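Local atomic coordinates of putative aminotransferase (Actinomadura melliaura, PDB entry 4ZWV), a protein that probably transfers an amino group to a sugar, using pyridoxal 5'-phosphate as cofactor, in making the aminopentose of the indolocarbazole AT2433. Residues A[68-71]-A[72-76]; A[223-227]-A[228-232]; A[300-303]-A[304-307]. All blocks are in the same frame, centred on the assembly; numbering follows the deposited sequence. Where two conformers were deposited one is given.

Contact 1: A[68-71]-A[72-76]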
ATOM      1  N   LEU A  68     -14.763  -8.078  -6.784  1.00 11.56           N
ATOM      2  CA  LEU A  68     -15.833  -8.203  -7.770  1.00 14.09           C
ATOM      3  C   LEU A  68     -15.826  -9.552  -8.435  1.00 15.74           C
ATOM      4  O   LEU A  68     -14.773 -10.101  -8.717  1.00 18.89           O
ATOM      5  CB  LEU A  68     -15.737  -7.109  -8.826  1.00 11.59           C
ATOM      6  CG  LEU A  68     -15.908  -5.713  -8.254  1.00 13.20           C
ATOM      7  CD1 LEU A  68     -15.881  -4.707  -9.384  1.00 15.18           C
ATOM      8  CD2 LEU A  68     -17.204  -5.616  -7.450  1.00 17.37           C
ATOM      9  N   ASP A  69     -17.027 -10.077  -8.655  1.00 20.89           N
ATOM     10  CA  ASP A  69     -17.228 -11.320  -9.382  1.00 24.86           C
ATOM     11  C   ASP A  69     -17.827 -11.008 -10.745  1.00 22.03           C
ATOM     12  O   ASP A  69     -19.029 -10.762 -10.875  1.00 25.86           O
ATOM     13  CB  ASP A  69     -18.139 -12.262  -8.588  1.00 24.25           C
ATOM     14  CG  ASP A  69     -18.463 -13.535  -9.340  1.00 41.93           C
ATOM     15  OD1 ASP A  69     -17.653 -13.956 -10.195  1.00 44.69           O
ATOM     16  OD2 ASP A  69     -19.538 -14.115  -9.076  1.00 50.19           O
ATOM     17  N   ALA A  70     -16.975 -11.001 -11.762  1.00 15.28           N
ATOM     18  CA  ALA A  70     -17.425 -10.775 -13.127  1.00 14.02           C
ATOM     19  C   ALA A  70     -16.424 -11.388 -14.096  1.00 15.08           C
ATOM     20  O   ALA A  70     -15.224 -11.440 -13.789  1.00 15.89           O
ATOM     21  CB  ALA A  70     -17.594  -9.280 -13.388  1.00 14.84           C
ATOM     22  N   PRO A  71     -16.908 -11.865 -15.256  1.00 14.33           N
ATOM     23  CA  PRO A  71     -16.027 -12.473 -16.259  1.00 21.90           C
ATOM     24  C   PRO A  71     -15.037 -11.461 -16.825  1.00 17.07           C
ATOM     25  O   PRO A  71     -15.308 -10.258 -16.815  1.00 14.80           O
ATOM     26  CB  PRO A  71     -17.003 -12.962 -17.334  1.00 19.95           C
ATOM     27  CG  PRO A  71     -18.176 -12.050 -17.210  1.00 18.98           C
ATOM     28  CD  PRO A  71     -18.302 -11.783 -15.732  1.00 15.56           C
ATOM     29  N   GLU A  72     -13.899 -11.937 -17.322  0.62 17.13           N
ATOM     30  CA  GLU A  72     -12.880 -11.034 -17.848  0.62 15.54           C
ATOM     31  C   GLU A  72     -13.370 -10.212 -19.033  0.62 15.24           C
ATOM     32  O   GLU A  72     -12.914  -9.091 -19.236  0.62 17.23           O
ATOM     33  CB  GLU A  72     -11.638 -11.831 -18.259  0.62 20.32           C
ATOM     34  CG  GLU A  72     -10.909 -12.470 -17.098  0.62 21.98           C
ATOM     35  CD  GLU A  72     -10.300 -11.441 -16.162  0.62 31.76           C
ATOM     36  OE1 GLU A  72      -9.254 -10.862 -16.523  0.62 43.34           O
ATOM     37  OE2 GLU A  72     -10.862 -11.209 -15.072  0.62 27.94           O
ATOM     38  N   GLU A  73     -14.311 -10.747 -19.809  1.00 14.65           N
ATOM     39  CA  GLU A  73     -14.836 -10.002 -20.951  1.00 16.17           C
ATOM     40  C   GLU A  73     -15.653  -8.778 -20.525  1.00 15.12           C
ATOM     41  O   GLU A  73     -15.930  -7.901 -21.337  1.00 19.50           O
ATOM     42  CB  GLU A  73     -15.663 -10.906 -21.873  1.00 20.14           C
ATOM     43  CG  GLU A  73     -16.846 -11.581 -21.214  1.00 22.26           C
ATOM     44  CD  GLU A  73     -16.514 -12.960 -20.655  1.00 27.77           C
ATOM     45  OE1 GLU A  73     -17.462 -13.748 -20.453  1.00 26.79           O
ATOM     46  OE2 GLU A  73     -15.318 -13.262 -20.406  1.00 22.00           O
ATOM     47  N   ARG A  74     -16.081  -8.736 -19.267  1.00 14.10           N
ATOM     48  CA  ARG A  74     -16.646  -7.496 -18.738  1.00 12.12           C
ATOM     49  C   ARG A  74     -15.480  -6.685 -18.189  1.00 10.96           C
ATOM     50  O   ARG A  74     -15.139  -6.777 -17.019  1.00 13.00           O
ATOM     51  CB  ARG A  74     -17.723  -7.769 -17.686  1.00 13.95           C
ATOM     52  CG  ARG A  74     -19.071  -8.104 -18.350  1.00 17.12           C
ATOM     53  CD  ARG A  74     -20.099  -8.615 -17.360  1.00 20.12           C
ATOM     54  NE  ARG A  74     -20.272  -7.690 -16.250  1.00 20.88           N
ATOM     55  CZ  ARG A  74     -20.726  -8.044 -15.052  1.00 19.29           C
ATOM     56  NH1 ARG A  74     -21.056  -9.315 -14.817  1.00 17.91           N
ATOM     57  NH2 ARG A  74     -20.857  -7.136 -14.092  1.00 18.93           N
ATOM     58  N   ASP A  75     -14.834  -5.939 -19.081  1.00 13.11           N
ATOM     59  CA  ASP A  75     -13.554  -5.312 -18.777  1.00 12.08           C
ATOM     60  C   ASP A  75     -13.648  -3.816 -18.523  1.00 14.85           C
ATOM     61  O   ASP A  75     -12.634  -3.167 -18.277  1.00 17.14           O
ATOM     62  CB  ASP A  75     -12.560  -5.567 -19.920  1.00 13.36           C
ATOM     63  CG  ASP A  75     -12.978  -4.914 -21.233  1.00 19.02           C
ATOM     64  OD1 ASP A  75     -14.177  -4.644 -21.435  1.00 17.37           O
ATOM     65  OD2 ASP A  75     -12.099  -4.689 -22.097  1.00 24.84           O
ATOM     66  N   GLU A  76     -14.864  -3.296 -18.542  0.65 11.89           N
ATOM     67  CA  GLU A  76     -15.086  -1.865 -18.471  0.65 11.11           C
ATOM     68  C   GLU A  76     -15.496  -1.404 -17.076  0.65 10.94           C
ATOM     69  O   GLU A  76     -16.431  -1.940 -16.483  0.65 13.84           O
ATOM     70  CB  GLU A  76     -16.155  -1.487 -19.493  0.65 13.84           C
ATOM     71  CG  GLU A  76     -16.699  -0.090 -19.405  0.65 15.12           C
ATOM     72  CD  GLU A  76     -17.806   0.124 -20.419  0.65 17.68           C
ATOM     73  OE1 GLU A  76     -17.550   0.783 -21.450  0.65 16.06           O
ATOM     74  OE2 GLU A  76     -18.928  -0.390 -20.203  0.65 18.06           O
TER
HETATM   75  O   HOH W   1     -21.412 -10.565 -12.327  1.00 35.34           O
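The methyl of A70 sits over the centre of the R74 guanidinium, CB of A70 lying 3.7 Å from NH1 of R74, so that one flat face of the cation rests on an apolar group. Next to it the ring of P71 meets the same arginine obliquely, its CD 3.8 Å from R74 NH1. P71 is also met by E73, whose chain crosses the proline at about a right angle and brings OE1 to 3.2 Å from P71 CB. CG of E73 stands between the backbone N and the carbonyl carbon (chi1 58°), and the bend at chi2 (-92°) folds the carboxylate back over the proline.

The guanidinium is fixed at its rim. A water in its plane accepts from R74 NH1 at 2.8 Å and donates to O of D69, also at 2.8 Å, while R74 NE hydrogen-bonds to the carbonyl of T123 and F154 adds a cation-pi contact. A leucine at this position would probably leave the T123 carbonyl and the bridging water without their donor, and the A70 methyl without its flat partner. R124 binds the carbonyls of A70 and R74. In the backbone, R74 N donates to P71 O at 3.0 Å with a bent N-H...O angle of 143°. That bond closes a type I beta turn from P71 to R74, in the surface loop leading from helix 57-66 to strand 76-79 of the large mixed sheet.

Contact 2: A[223-227]-A[228-232]; sequences ADRLR and GAYDV
D224 and A229 face each other with CA atoms 5.3 Å apart, as the chain doubles back through G228. A229 N donates to D224 O at 3.1 Å (N-H...O 156°), and G228 N to R225 O at 3.0 Å (157°). D224 O also accepts from R227 N, and its two donors come from opposite faces of the carbonyl plane. G228 has a positive phi; a CB there would run into the carbonyl oxygen of R227. A water bridges the two arms, accepting from D224 N and donating to A229 O.

Among the side chains, Y230 is central. With its CG between the backbone N and the carbonyl carbon (chi1 63°), the ring turns back beneath R225, whose CG lies over one face, 4.3 Å from the centroid, in a CH-pi contact. O of D224 lies near the plane of the same ring, at its edge, 4.4 Å from Y230 CD1. At the root of the tyrosine, CB of A223 packs on CB of Y230 at 3.6 Å.

Two polar ends are taken up by the second subunit: Y230 OH bonds to E85 of the second subunit, and R227 forms a salt bridge with E311 of that subunit. Backbone hydrogen bonds shape the turn while aliphatic carbon packs on the tyrosine face, an arrangement that leaves the phenol and the R227 guanidinium to make polar links across the dimer interface.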
ATOM      1  N   ALA A 223      -4.673 -18.113  12.307  1.00 18.06           N
ATOM      2  CA  ALA A 223      -4.119 -19.445  12.054  1.00 17.44           C
ATOM      3  C   ALA A 223      -2.694 -19.625  12.573  1.00 18.83           C
ATOM      4  O   ALA A 223      -1.986 -18.654  12.837  1.00 22.73           O
ATOM      5  CB  ALA A 223      -4.164 -19.753  10.559  1.00 18.42           C
ATOM      6  N   ASP A 224      -2.282 -20.884  12.688  1.00 19.07           N
ATOM      7  CA  ASP A 224      -0.946 -21.246  13.173  1.00 19.91           C
ATOM      8  C   ASP A 224       0.059 -21.176  12.019  1.00 19.76           C
ATOM      9  O   ASP A 224       0.347 -22.183  11.367  1.00 22.74           O
ATOM     10  CB  ASP A 224      -0.972 -22.650  13.794  1.00 22.05           C
ATOM     11  CG  ASP A 224       0.298 -22.982  14.567  1.00 28.34           C
ATOM     12  OD1 ASP A 224       1.273 -22.205  14.503  1.00 29.93           O
ATOM     13  OD2 ASP A 224       0.315 -24.030  15.250  1.00 31.37           O
ATOM     14  N   ARG A 225       0.599 -19.988  11.771  0.52 20.05           N
ATOM     15  CA  ARG A 225       1.480 -19.799  10.622  0.52 19.96           C
ATOM     16  C   ARG A 225       2.833 -20.478  10.819  0.52 17.72           C
ATOM     17  O   ARG A 225       3.471 -20.892   9.851  0.52 19.71           O
ATOM     18  CB  ARG A 225       1.649 -18.306  10.329  0.52 25.80           C
ATOM     19  CG  ARG A 225       0.356 -17.669   9.818  0.52 32.29           C
ATOM     20  CD  ARG A 225       0.383 -16.151   9.848  0.52 31.50           C
ATOM     21  NE  ARG A 225       1.384 -15.582   8.955  0.52 25.96           N
ATOM     22  CZ  ARG A 225       1.705 -14.292   8.933  0.52 33.67           C
ATOM     23  NH1 ARG A 225       2.629 -13.850   8.094  0.52 33.82           N
ATOM     24  NH2 ARG A 225       1.098 -13.445   9.753  0.52 33.22           N
ATOM     25  N   LEU A 226       3.252 -20.620  12.073  1.00 17.70           N
ATOM     26  CA  LEU A 226       4.496 -21.308  12.398  1.00 17.20           C
ATOM     27  C   LEU A 226       4.505 -22.772  11.943  1.00 18.06           C
ATOM     28  O   LEU A 226       5.561 -23.342  11.664  1.00 17.33           O
ATOM     29  CB  LEU A 226       4.745 -21.236  13.907  1.00 21.29           C
ATOM     30  CG  LEU A 226       6.143 -21.548  14.430  1.00 26.75           C
ATOM     31  CD1 LEU A 226       7.121 -20.480  13.970  1.00 24.02           C
ATOM     32  CD2 LEU A 226       6.120 -21.649  15.956  1.00 27.35           C
ATOM     33  N   ARG A 227       3.323 -23.386  11.885  1.00 15.92           N
ATOM     34  CA  ARG A 227       3.225 -24.775  11.452  1.00 16.97           C
ATOM     35  C   ARG A 227       2.660 -24.886  10.035  1.00 13.92           C
ATOM     36  O   ARG A 227       2.304 -25.986   9.592  1.00 18.46           O
ATOM     37  CB  ARG A 227       2.364 -25.581  12.428  1.00 21.04           C
ATOM     38  CG  ARG A 227       2.939 -25.661  13.839  1.00 19.44           C
ATOM     39  CD  ARG A 227       4.125 -26.612  13.930  1.00 20.29           C
ATOM     40  NE  ARG A 227       4.702 -26.569  15.271  1.00 23.36           N
ATOM     41  CZ  ARG A 227       5.836 -25.952  15.587  1.00 25.68           C
ATOM     42  NH1 ARG A 227       6.563 -25.357  14.650  1.00 19.85           N
ATOM     43  NH2 ARG A 227       6.251 -25.949  16.843  1.00 23.40           N
ATOM     44  N   GLY A 228       2.571 -23.753   9.339  1.00 14.24           N
ATOM     45  CA  GLY A 228       2.076 -23.732   7.972  1.00 15.04           C
ATOM     46  C   GLY A 228       0.621 -24.151   7.870  1.00 18.76           C
ATOM     47  O   GLY A 228       0.174 -24.592   6.812  1.00 18.73           O
ATOM     48  N   ALA A 229      -0.114 -24.011   8.969  1.00 16.07           N
ATOM     49  CA  ALA A 229      -1.483 -24.513   9.065  1.00 16.41           C
ATOM     50  C   ALA A 229      -2.508 -23.474   8.624  1.00 15.20           C
ATOM     51  O   ALA A 229      -3.385 -23.050   9.392  1.00 17.67           O
ATOM     52  CB  ALA A 229      -1.766 -24.975  10.487  1.00 19.02           C
ATOM     53  N   TYR A 230      -2.385 -23.041   7.378  1.00 12.96           N
ATOM     54  CA  TYR A 230      -3.328 -22.093   6.817  1.00 12.45           C
ATOM     55  C   TYR A 230      -3.336 -22.236   5.305  1.00 12.38           C
ATOM     56  O   TYR A 230      -2.371 -22.722   4.704  1.00 13.52           O
ATOM     57  CB  TYR A 230      -2.984 -20.655   7.229  1.00 12.02           C
ATOM     58  CG  TYR A 230      -1.641 -20.197   6.702  1.00 10.31           C
ATOM     59  CD1 TYR A 230      -0.461 -20.574   7.335  1.00 13.53           C
ATOM     60  CD2 TYR A 230      -1.560 -19.404   5.557  1.00  9.43           C
ATOM     61  CE1 TYR A 230       0.776 -20.173   6.835  1.00 12.52           C
ATOM     62  CE2 TYR A 230      -0.337 -18.994   5.057  1.00  9.66           C
ATOM     63  CZ  TYR A 230       0.819 -19.385   5.694  1.00 10.80           C
ATOM     64  OH  TYR A 230       2.032 -18.984   5.195  1.00 11.65           O
ATOM     65  N   ASP A 231      -4.442 -21.831   4.697  1.00 11.47           N
ATOM     66  CA  ASP A 231      -4.587 -21.918   3.256  1.00 10.34           C
ATOM     67  C   ASP A 231      -5.070 -20.597   2.708  1.00 11.19           C
ATOM     68  O   ASP A 231      -6.034 -20.022   3.217  1.00 14.39           O
ATOM     69  CB  ASP A 231      -5.562 -23.026   2.850  1.00 12.33           C
ATOM     70  CG  ASP A 231      -5.847 -23.010   1.363  1.00 15.99           C
ATOM     71  OD1 ASP A 231      -4.939 -23.378   0.595  1.00 14.64           O
ATOM     72  OD2 ASP A 231      -6.981 -22.636   0.956  1.00 17.94           O
ATOM     73  N   VAL A 232      -4.400 -20.102   1.677  1.00  9.89           N
ATOM     74  CA  VAL A 232      -4.848 -18.896   1.004  1.00  9.12           C
ATOM     75  C   VAL A 232      -5.783 -19.282  -0.138  1.00 11.16           C
ATOM     76  O   VAL A 232      -5.337 -19.844  -1.150  1.00 11.56           O
ATOM     77  CB  VAL A 232      -3.664 -18.067   0.452  1.00  8.87           C
ATOM     78  CG1 VAL A 232      -4.188 -16.866  -0.327  1.00  9.15           C
ATOM     79  CG2 VAL A 232      -2.742 -17.614   1.588  1.00 10.67           C
TER
HETATM   80  O   HOH W   2      -4.179 -23.070  11.929  1.00 24.40           O
HETATM   81  O   HOH W   3       3.549 -17.656   7.809  1.00 74.48           O

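Contact 3: A[300-303]-A[304-307]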
ATOM      1  N   VAL A 300     -16.060  30.507 -12.074  1.00 17.20           N
ATOM      2  CA  VAL A 300     -15.825  31.925 -12.362  1.00 16.82           C
ATOM      3  C   VAL A 300     -15.455  32.229 -13.812  1.00 18.61           C
ATOM      4  O   VAL A 300     -14.840  31.405 -14.500  1.00 20.12           O
ATOM      5  CB  VAL A 300     -14.698  32.512 -11.459  1.00 19.61           C
ATOM      6  CG1 VAL A 300     -15.097  32.463  -9.994  1.00 18.63           C
ATOM      7  CG2 VAL A 300     -13.380  31.779 -11.678  1.00 19.78           C
ATOM      8  N   ASP A 301     -15.852  33.418 -14.259  1.00 19.12           N
ATOM      9  CA  ASP A 301     -15.379  34.006 -15.507  1.00 18.76           C
ATOM     10  C   ASP A 301     -13.995  34.606 -15.293  1.00 23.14           C
ATOM     11  O   ASP A 301     -13.674  35.035 -14.181  1.00 21.96           O
ATOM     12  CB  ASP A 301     -16.334  35.089 -15.998  1.00 23.79           C
ATOM     13  CG  ASP A 301     -17.735  34.571 -16.239  1.00 28.36           C
ATOM     14  OD1 ASP A 301     -17.895  33.363 -16.491  1.00 33.91           O
ATOM     15  OD2 ASP A 301     -18.678  35.389 -16.178  1.00 39.88           O
ATOM     16  N   ASP A 302     -13.194  34.656 -16.359  0.61 21.68           N
ATOM     17  CA  ASP A 302     -11.823  35.184 -16.306  0.61 23.03           C
ATOM     18  C   ASP A 302     -11.054  34.592 -15.131  0.61 21.16           C
ATOM     19  O   ASP A 302     -10.526  35.315 -14.284  0.61 21.50           O
ATOM     20  CB  ASP A 302     -11.814  36.712 -16.213  0.61 24.26           C
ATOM     21  CG  ASP A 302     -10.460  37.315 -16.592  0.61 26.70           C
ATOM     22  OD1 ASP A 302      -9.518  36.548 -16.896  0.61 26.18           O
ATOM     23  OD2 ASP A 302     -10.335  38.558 -16.569  0.61 26.21           O
ATOM     24  N   ARG A 303     -11.007  33.269 -15.075  1.00 20.54           N
ATOM     25  CA  ARG A 303     -10.352  32.589 -13.969  1.00 21.17           C
ATOM     26  C   ARG A 303      -8.851  32.899 -13.817  1.00 22.65           C
ATOM     27  O   ARG A 303      -8.362  32.924 -12.696  1.00 20.84           O
ATOM     28  CB  ARG A 303     -10.562  31.081 -14.085  1.00 17.65           C
ATOM     29  CG  ARG A 303     -10.195  30.330 -12.811  1.00 16.41           C
ATOM     30  CD  ARG A 303     -10.422  28.843 -12.961  1.00 16.35           C
ATOM     31  NE  ARG A 303      -9.580  28.290 -14.019  1.00 18.21           N
ATOM     32  CZ  ARG A 303      -9.664  27.040 -14.461  1.00 16.32           C
ATOM     33  NH1 ARG A 303     -10.535  26.196 -13.920  1.00 18.79           N
ATOM     34  NH2 ARG A 303      -8.862  26.632 -15.440  1.00 18.48           N
ATOM     35  N   PRO A 304      -8.112  33.129 -14.926  1.00 24.32           N
ATOM     36  CA  PRO A 304      -6.715  33.508 -14.670  1.00 22.40           C
ATOM     37  C   PRO A 304      -6.581  34.775 -13.821  1.00 23.39           C
ATOM     38  O   PRO A 304      -5.718  34.831 -12.939  1.00 23.45           O
ATOM     39  CB  PRO A 304      -6.152  33.731 -16.080  1.00 26.40           C
ATOM     40  CG  PRO A 304      -6.930  32.803 -16.927  1.00 23.90           C
ATOM     41  CD  PRO A 304      -8.340  32.868 -16.362  1.00 23.46           C
ATOM     42  N   ALA A 305      -7.423  35.770 -14.075  1.00 22.41           N
ATOM     43  CA  ALA A 305      -7.413  36.983 -13.266  1.00 21.26           C
ATOM     44  C   ALA A 305      -7.903  36.686 -11.846  1.00 22.95           C
ATOM     45  O   ALA A 305      -7.390  37.252 -10.883  1.00 22.53           O
ATOM     46  CB  ALA A 305      -8.257  38.069 -13.918  1.00 22.86           C
ATOM     47  N   PHE A 306      -8.877  35.788 -11.717  1.00 20.52           N
ATOM     48  CA  PHE A 306      -9.368  35.381 -10.398  1.00 18.89           C
ATOM     49  C   PHE A 306      -8.259  34.726  -9.570  1.00 21.62           C
ATOM     50  O   PHE A 306      -8.094  35.028  -8.387  1.00 21.37           O
ATOM     51  CB  PHE A 306     -10.555  34.421 -10.532  1.00 18.17           C
ATOM     52  CG  PHE A 306     -11.178  34.027  -9.211  1.00 19.16           C
ATOM     53  CD1 PHE A 306     -12.197  34.785  -8.654  1.00 20.24           C
ATOM     54  CD2 PHE A 306     -10.754  32.889  -8.543  1.00 19.11           C
ATOM     55  CE1 PHE A 306     -12.776  34.412  -7.440  1.00 17.73           C
ATOM     56  CE2 PHE A 306     -11.322  32.510  -7.337  1.00 16.53           C
ATOM     57  CZ  PHE A 306     -12.332  33.274  -6.780  1.00 16.95           C
ATOM     58  N   HIS A 307      -7.502  33.829 -10.198  1.00 20.09           N
ATOM     59  CA  HIS A 307      -6.369  33.193  -9.536  1.00 20.17           C
ATOM     60  C   HIS A 307      -5.345  34.223  -9.054  1.00 20.46           C
ATOM     61  O   HIS A 307      -4.875  34.146  -7.921  1.00 22.16           O
ATOM     62  CB  HIS A 307      -5.699  32.185 -10.473  1.00 21.66           C
ATOM     63  CG  HIS A 307      -6.483  30.924 -10.656  1.00 20.04           C
ATOM     64  ND1 HIS A 307      -6.291  30.078 -11.728  1.00 24.14           N
ATOM     65  CD2 HIS A 307      -7.456  30.361  -9.901  1.00 20.79           C
ATOM     66  CE1 HIS A 307      -7.113  29.048 -11.626  1.00 21.25           C
ATOM     67  NE2 HIS A 307      -7.830  29.195 -10.524  1.00 20.44           N
TER
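Helix 303-312 starts here with two successive backbone bonds, F306 N to D302 O at 3.1 Å and H307 N to R303 O at 2.8 Å with a nearly straight N-H...O angle of 168°. D302, with both phi and psi positive, occupies the N-cap position; its carboxylate lies against the first turn, OD2 being 3.4 Å from CB of A305.

V300, at the end of strand 296-300, meets F306 at about a right angle. Its CG1 stands over one face of the phenyl ring, displaced toward the rim and 4.1 Å from the centroid, in a CH-pi contact, while CG2 approaches F306 CG at 4.0 Å. With CG anti to the backbone N (chi1 -176°), the near side of the ring, CG, CD1 and CE1, meets V300. W372 meets the same ring edge-to-face, and V348 of strand 347-350 touches both V300 and F306, which places this pair in a small apolar cluster.

On another side of the helix R303 and H307 run side by side, pointing the same way. CG of R303 lies over one face of the imidazole, 3.7 Å from its centroid, and the guanidinium is only 15° from parallel to that ring. R303 NE stays 3.5 Å from CE1 of H307, while NH1 is held by the carbonyls of Y344 and M347.

The whole is a strand-to-helix connection: a first helical turn with D302 at the N-cap position, anchored by an aromatic residue to the antiparallel sheet of strands 280-282, 296-300 and 347-350.

How the contacts relate
From the N terminus the three contacts follow in series; none nests in or crosses another, and each is a local fold of one continuous stretch. Contact 1 closes a turn within the loop between helix 57-66 and strand 76-79, next to the edge strand 97-100 of the mixed sheet. Contact 2 closes a turn in the long connection from helix 205-214 to helix 243-273, reaching out to the second subunit. Contact 3 joins strand 296-300 of the antiparallel sheet to helix 303-312. Contacts 2 and 3 lie on opposite sides of the chain's centre, their centres about 61 Å apart, yet the dimer brings R227 of one subunit against H307 of the other.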